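Local coordinates for protein creatinine amidohydrolase (Nostoc punctiforme PCC 73102, PDB 3NO4) that belongs to the creatininase superfamily, binds a metal ion and probably hydrolyses carbon-nitrogen bonds of linear amides, at residues Leu21-Thr26 / Val78-Asn83; Gly39-Ile44 / Lys122-Asn127. One frame throughout, in Å; residues are numbered along the deposited sequence.

Interaction 1 (Leu21-Thr26 / Val78-Asn83); sequences LLHLST and VGPTIN
Pro80 puts its CB over one face of the His23 imidazole, and the two side chains cross at about a right angle. Pro80 CB sits 3.8 Å from the centroid of the His23 ring, 24° off its normal, a CH-pi contact displaced toward the NE2-CE1 side of the rim. NE2 is 3.6 Å from Pro80 CB, while its hydrogen bond goes to Thr47 of the second subunit. Next to this pair, Leu22 sends CD2 to Pro80 CD at 4.0 Å. With chi1 at -177° its CG is swung away from the backbone N, which lets CD2 reach the proline, and its CB rests against the CA of Gly79. Leu21 and Val78 run side by side, pointing the same way, with Leu21 CD2 3.9 Å from Val78 CB.

Beneath these side chains is a single parallel bridge, Leu21 with Val78, at the edge of the chain's sheet. Leu22 N donates to Val78 O at 2.9 Å. A water also donates to Val78 O and accepts from His23 N, so one carbonyl oxygen holds both the strand end and, through the water, the turn that follows. That turn is fastened at Leu21 O, which takes Leu24 N on one face of its plane and Ser25 OG, 2.7 Å from Leu21 O, on the other.

Further out, Thr81 OG1 is bonded to Glu64, and Thr81 O to Asn83 ND2 of the second subunit. Thr26 serves as N-cap of helix 27-36. Within the chain one carbonyl and a water carry the polar links and Pro80 CB and CG meet the imidazole, while His23 NE2 bonds to Thr47 of the second subunit, making this buried loop pair part of an interface of the six-chain assembly.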
loop_
_atom_site.group_PDB
_atom_site.type_symbol
_atom_site.label_atom_id
_atom_site.label_comp_id
_atom_site.label_asym_id
_atom_site.label_seq_id
_atom_site.Cartn_x
_atom_site.Cartn_y
_atom_site.Cartn_z
ATOM N N LEU A 21 33.059 6.315 5.368
ATOM C CA LEU A 21 31.847 5.519 5.311
ATOM C C LEU A 21 30.946 5.813 6.522
ATOM O O LEU A 21 31.407 5.817 7.650
ATOM C CB LEU A 21 32.216 4.042 5.258
ATOM C CG LEU A 21 33.072 3.561 4.080
ATOM C CD1 LEU A 21 33.532 2.112 4.303
ATOM C CD2 LEU A 21 32.299 3.681 2.769
ATOM N N LEU A 22 29.647 6.010 6.273
ATOM C CA LEU A 22 28.678 6.148 7.330
ATOM C C LEU A 22 28.771 5.014 8.315
ATOM O O LEU A 22 28.726 5.251 9.514
ATOM C CB LEU A 22 27.253 6.160 6.765
ATOM C CG LEU A 22 26.084 6.368 7.726
ATOM C CD1 LEU A 22 26.294 7.662 8.538
ATOM C CD2 LEU A 22 24.761 6.383 6.936
ATOM N N HIS A 23 28.882 3.786 7.810
ATOM C CA HIS A 23 28.947 2.594 8.670
ATOM C C HIS A 23 30.167 2.550 9.597
ATOM O O HIS A 23 30.072 1.961 10.666
ATOM C CB HIS A 23 28.818 1.280 7.836
ATOM C CG HIS A 23 27.394 0.832 7.659
ATOM N ND1 HIS A 23 27.058 -0.450 7.290
ATOM C CD2 HIS A 23 26.216 1.490 7.860
ATOM C CE1 HIS A 23 25.740 -0.555 7.235
ATOM N NE2 HIS A 23 25.203 0.608 7.570
ATOM N N LEU A 24 31.267 3.220 9.239
ATOM C CA LEU A 24 32.453 3.287 10.099
ATOM C C LEU A 24 32.572 4.622 10.875
ATOM O O LEU A 24 33.663 5.014 11.254
ATOM C CB LEU A 24 33.715 3.022 9.262
ATOM C CG LEU A 24 33.834 1.711 8.484
ATOM C CD1 LEU A 24 35.340 1.547 8.083
ATOM C CD2 LEU A 24 33.356 0.517 9.299
ATOM N N SER A 25 31.440 5.291 11.117
ATOM C CA SER A 25 31.370 6.583 11.788
ATOM C C SER A 25 30.415 6.505 12.985
ATOM O O SER A 25 29.481 5.711 12.999
ATOM C CB SER A 25 30.873 7.691 10.807
ATOM O OG SER A 25 31.607 7.735 9.560
ATOM N N THR A 26 30.649 7.353 13.980
ATOM C CA THR A 26 29.738 7.511 15.091
ATOM C C THR A 26 28.728 8.579 14.706
ATOM O O THR A 26 28.915 9.352 13.714
ATOM C CB THR A 26 30.465 7.927 16.371
ATOM O OG1 THR A 26 30.999 9.256 16.216
ATOM C CG2 THR A 26 31.611 6.976 16.647
ATOM N N VAL A 78 29.701 8.328 2.639
ATOM C CA VAL A 78 29.165 7.286 1.743
ATOM C C VAL A 78 28.323 6.349 2.577
ATOM O O VAL A 78 28.841 5.682 3.484
ATOM C CB VAL A 78 30.258 6.533 1.025
ATOM C CG1 VAL A 78 29.672 5.360 0.173
ATOM C CG2 VAL A 78 31.118 7.500 0.191
ATOM N N GLY A 79 27.014 6.334 2.287
ATOM C CA GLY A 79 26.098 5.437 2.963
ATOM C C GLY A 79 26.243 3.977 2.530
ATOM O O GLY A 79 26.979 3.679 1.610
ATOM N N PRO A 80 25.553 3.053 3.224
ATOM C CA PRO A 80 25.638 1.629 2.908
ATOM C C PRO A 80 24.998 1.313 1.571
ATOM O O PRO A 80 24.004 1.954 1.205
ATOM C CB PRO A 80 24.843 0.971 4.041
ATOM C CG PRO A 80 23.906 2.048 4.533
ATOM C CD PRO A 80 24.670 3.306 4.375
ATOM N N THR A 81 25.553 0.313 0.883
ATOM C CA THR A 81 25.153 -0.028 -0.475
ATOM C C THR A 81 23.719 -0.612 -0.479
ATOM O O THR A 81 23.353 -1.445 0.393
ATOM C CB THR A 81 26.162 -1.000 -1.130
ATOM O OG1 THR A 81 27.483 -0.425 -1.093
ATOM C CG2 THR A 81 25.769 -1.335 -2.572
ATOM N N ILE A 82 22.910 -0.118 -1.409
ATOM C CA ILE A 82 21.574 -0.704 -1.707
ATOM C C ILE A 82 21.841 -1.831 -2.696
ATOM O O ILE A 82 22.104 -1.591 -3.888
ATOM C CB ILE A 82 20.578 0.325 -2.233
ATOM C CG1 ILE A 82 20.333 1.418 -1.175
ATOM C CG2 ILE A 82 19.225 -0.330 -2.682
ATOM C CD1 ILE A 82 19.586 2.640 -1.714
ATOM N N ASN A 83 21.877 -3.043 -2.143
ATOM C CA ASN A 83 22.307 -4.262 -2.834
ATOM C C ASN A 83 21.262 -4.907 -3.738
ATOM O O ASN A 83 21.624 -5.640 -4.657
ATOM C CB ASN A 83 22.774 -5.318 -1.811
ATOM C CG ASN A 83 24.066 -4.954 -1.170
ATOM O OD1 ASN A 83 25.062 -4.772 -1.870
ATOM N ND2 ASN A 83 24.102 -4.906 0.162
HETATM O O HOH W 1 28.278 3.270 4.964
#

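Interaction 2 (Gly39-Ile44 / Lys122-Asn127); sequences GIIFPI and KFYFIN
Phe42 lays its CB against the ring of Phe125, 3.7 Å from CD2, and the two side chains run alongside each other in the same direction. Their ring planes are only 23° apart but slid, with centroids 5.7 Å apart, so the faces barely overlap. The pair belongs to two adjacent strands, 39-44 and 122-127, in the parallel sheet at the core of this creatininase-family alpha/beta fold. The strand axes come within 4.6 Å of each other.

On the same face, Phe123 CD2 meets Phe42 CE2 edge to edge, and Ile40 CG2 presses on Phe123 CD2 at 3.5 Å. That methyl sits between the backbone N and the carbonyl carbon of Ile40, because CG1 takes the place anti to N (chi1 -175°). Helix 101-118 packs over this aromatic side, where Tyr111 meets the Phe42 ring edge-to-face. The other face carries Ile41, Pro43, Tyr124 and Ile126. Here Ile41 CG2 touches Ile126 CD1 at 3.5 Å, where the two side chains slant across each other under helix 58-74.

Five backbone bonds join the strands, alternating in direction: Ile40, Phe42 and Ile44 donate to Lys122, Tyr124 and Ile126, and the Tyr124 and Ile126 amides return bonds to Ile40 and Phe42. The Tyr124 N to Ile40 O bond is almost straight, 179° at the hydrogen. Lys122 bends away to Gln159 and the C-terminal backbone.

At the C-terminal end, Asn127 gives ND2 to Asn164 and His129 O and receives Asn132 ND2 at OD1; this same OD1 lies 3.6 Å from Ile44 CG2.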
loop_
_atom_site.group_PDB
_atom_site.type_symbol
_atom_site.label_atom_id
_atom_site.label_comp_id
_atom_site.label_asym_id
_atom_site.label_seq_id
_atom_site.Cartn_x
_atom_site.Cartn_y
_atom_site.Cartn_z
ATOM N N GLY A 39 25.663 16.806 1.977
ATOM C CA GLY A 39 25.656 15.789 0.945
ATOM C C GLY A 39 25.980 14.387 1.457
ATOM O O GLY A 39 26.696 14.212 2.443
ATOM N N ILE A 40 25.395 13.394 0.802
ATOM C CA ILE A 40 25.645 11.991 1.054
ATOM C C ILE A 40 25.514 11.224 -0.281
ATOM O O ILE A 40 24.641 11.547 -1.122
ATOM C CB ILE A 40 24.655 11.416 2.140
ATOM C CG1 ILE A 40 25.000 9.968 2.481
ATOM C CG2 ILE A 40 23.207 11.561 1.681
ATOM C CD1 ILE A 40 24.464 9.459 3.877
ATOM N N ILE A 41 26.408 10.258 -0.466
ATOM C CA ILE A 41 26.443 9.380 -1.642
ATOM C C ILE A 41 25.878 8.035 -1.215
ATOM O O ILE A 41 26.290 7.506 -0.156
ATOM C CB ILE A 41 27.844 9.199 -2.194
ATOM C CG1 ILE A 41 28.356 10.537 -2.716
ATOM C CG2 ILE A 41 27.861 8.124 -3.320
ATOM C CD1 ILE A 41 29.814 10.523 -3.101
ATOM N N PHE A 42 24.873 7.547 -1.951
ATOM C CA PHE A 42 24.438 6.156 -1.864
ATOM C C PHE A 42 24.859 5.343 -3.074
ATOM O O PHE A 42 24.469 5.692 -4.184
ATOM C CB PHE A 42 22.930 6.046 -1.665
ATOM C CG PHE A 42 22.527 6.274 -0.256
ATOM C CD1 PHE A 42 22.643 5.253 0.675
ATOM C CD2 PHE A 42 22.080 7.521 0.158
ATOM C CE1 PHE A 42 22.322 5.463 2.006
ATOM C CE2 PHE A 42 21.730 7.755 1.499
ATOM C CZ PHE A 42 21.873 6.715 2.427
ATOM N N PRO A 43 25.646 4.259 -2.867
ATOM C CA PRO A 43 25.811 3.333 -3.988
ATOM C C PRO A 43 24.541 2.495 -4.099
ATOM O O PRO A 43 24.027 2.033 -3.068
ATOM C CB PRO A 43 27.028 2.482 -3.592
ATOM C CG PRO A 43 27.461 2.914 -2.263
ATOM C CD PRO A 43 26.434 3.834 -1.699
ATOM N N ILE A 44 24.024 2.349 -5.307
ATOM C CA ILE A 44 22.878 1.492 -5.568
ATOM C C ILE A 44 23.170 0.565 -6.728
ATOM O O ILE A 44 23.538 1.009 -7.796
ATOM C CB ILE A 44 21.519 2.250 -5.721
ATOM C CG1 ILE A 44 20.350 1.254 -5.882
ATOM C CG2 ILE A 44 21.543 3.246 -6.871
ATOM C CD1 ILE A 44 18.930 1.910 -5.778
ATOM N N LYS A 122 21.469 16.914 -0.020
ATOM C CA LYS A 122 21.985 16.562 -1.326
ATOM C C LYS A 122 22.251 15.067 -1.336
ATOM O O LYS A 122 23.241 14.618 -0.754
ATOM C CB LYS A 122 23.245 17.377 -1.598
ATOM C CG LYS A 122 22.998 18.901 -1.704
ATOM C CD LYS A 122 22.598 19.319 -3.123
ATOM C CE LYS A 122 22.693 20.841 -3.326
ATOM N NZ LYS A 122 22.412 21.229 -4.747
ATOM N N PHE A 123 21.351 14.310 -1.981
ATOM C CA PHE A 123 21.429 12.855 -2.082
ATOM C C PHE A 123 21.860 12.426 -3.493
ATOM O O PHE A 123 21.086 12.593 -4.471
ATOM C CB PHE A 123 20.087 12.223 -1.736
ATOM C CG PHE A 123 19.676 12.442 -0.343
ATOM C CD1 PHE A 123 19.064 13.654 0.042
ATOM C CD2 PHE A 123 19.866 11.468 0.613
ATOM C CE1 PHE A 123 18.671 13.868 1.342
ATOM C CE2 PHE A 123 19.490 11.686 1.931
ATOM C CZ PHE A 123 18.874 12.879 2.293
ATOM N N TYR A 124 23.088 11.932 -3.603
ATOM C CA TYR A 124 23.722 11.543 -4.896
ATOM C C TYR A 124 23.804 10.018 -4.957
ATOM O O TYR A 124 24.577 9.400 -4.184
ATOM C CB TYR A 124 25.112 12.178 -4.980
ATOM C CG TYR A 124 25.745 12.194 -6.339
ATOM C CD1 TYR A 124 25.271 13.033 -7.329
ATOM C CD2 TYR A 124 26.853 11.390 -6.636
ATOM C CE1 TYR A 124 25.874 13.087 -8.581
ATOM C CE2 TYR A 124 27.464 11.445 -7.887
ATOM C CZ TYR A 124 26.952 12.291 -8.854
ATOM O OH TYR A 124 27.526 12.360 -10.084
ATOM N N PHE A 125 22.905 9.412 -5.732
ATOM C CA PHE A 125 22.821 7.961 -5.874
ATOM C C PHE A 125 23.712 7.564 -7.041
ATOM O O PHE A 125 23.403 7.918 -8.183
ATOM C CB PHE A 125 21.410 7.476 -6.160
ATOM C CG PHE A 125 20.487 7.621 -4.985
ATOM C CD1 PHE A 125 19.921 8.850 -4.682
ATOM C CD2 PHE A 125 20.261 6.549 -4.131
ATOM C CE1 PHE A 125 19.040 8.981 -3.519
ATOM C CE2 PHE A 125 19.409 6.683 -3.003
ATOM C CZ PHE A 125 18.817 7.907 -2.723
ATOM N N ILE A 126 24.769 6.797 -6.758
ATOM C CA ILE A 126 25.671 6.320 -7.813
ATOM C C ILE A 126 25.188 4.941 -8.114
ATOM O O ILE A 126 25.280 4.032 -7.275
ATOM C CB ILE A 126 27.111 6.314 -7.406
ATOM C CG1 ILE A 126 27.614 7.760 -7.258
ATOM C CG2 ILE A 126 27.958 5.568 -8.437
ATOM C CD1 ILE A 126 29.039 7.872 -6.615
ATOM N N ASN A 127 24.654 4.794 -9.322
ATOM C CA ASN A 127 23.884 3.622 -9.701
ATOM C C ASN A 127 24.662 2.709 -10.673
ATOM O O ASN A 127 25.355 3.175 -11.561
ATOM C CB ASN A 127 22.563 4.078 -10.301
ATOM C CG ASN A 127 21.727 2.936 -10.837
ATOM O OD1 ASN A 127 21.535 1.913 -10.168
ATOM N ND2 ASN A 127 21.198 3.120 -12.036
#

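The two interactions lie in one parallel sheet, ordered 20-21, 77-78, 39-44, 122-127, 159-164. Interaction 1 sits at the edge, where strands 20-21 and 77-78 run out into loops, and interaction 2 is in the interior; their centres are 11 Å apart. Along the chain their segments alternate: 21-26, 39-44, 78-83, 122-127. They touch through probable backbone hydrogen bonds, Gly79 N to Ile41 O and Ile82 N to Pro43 O, so 78-83 continues alongside strand 39-44. The sheet thus passes from a subunit interface on one side to its buried centre, where the Asn127 side chain is about 9 Å from the nickel ion held by His50, Asp59 and Glu191.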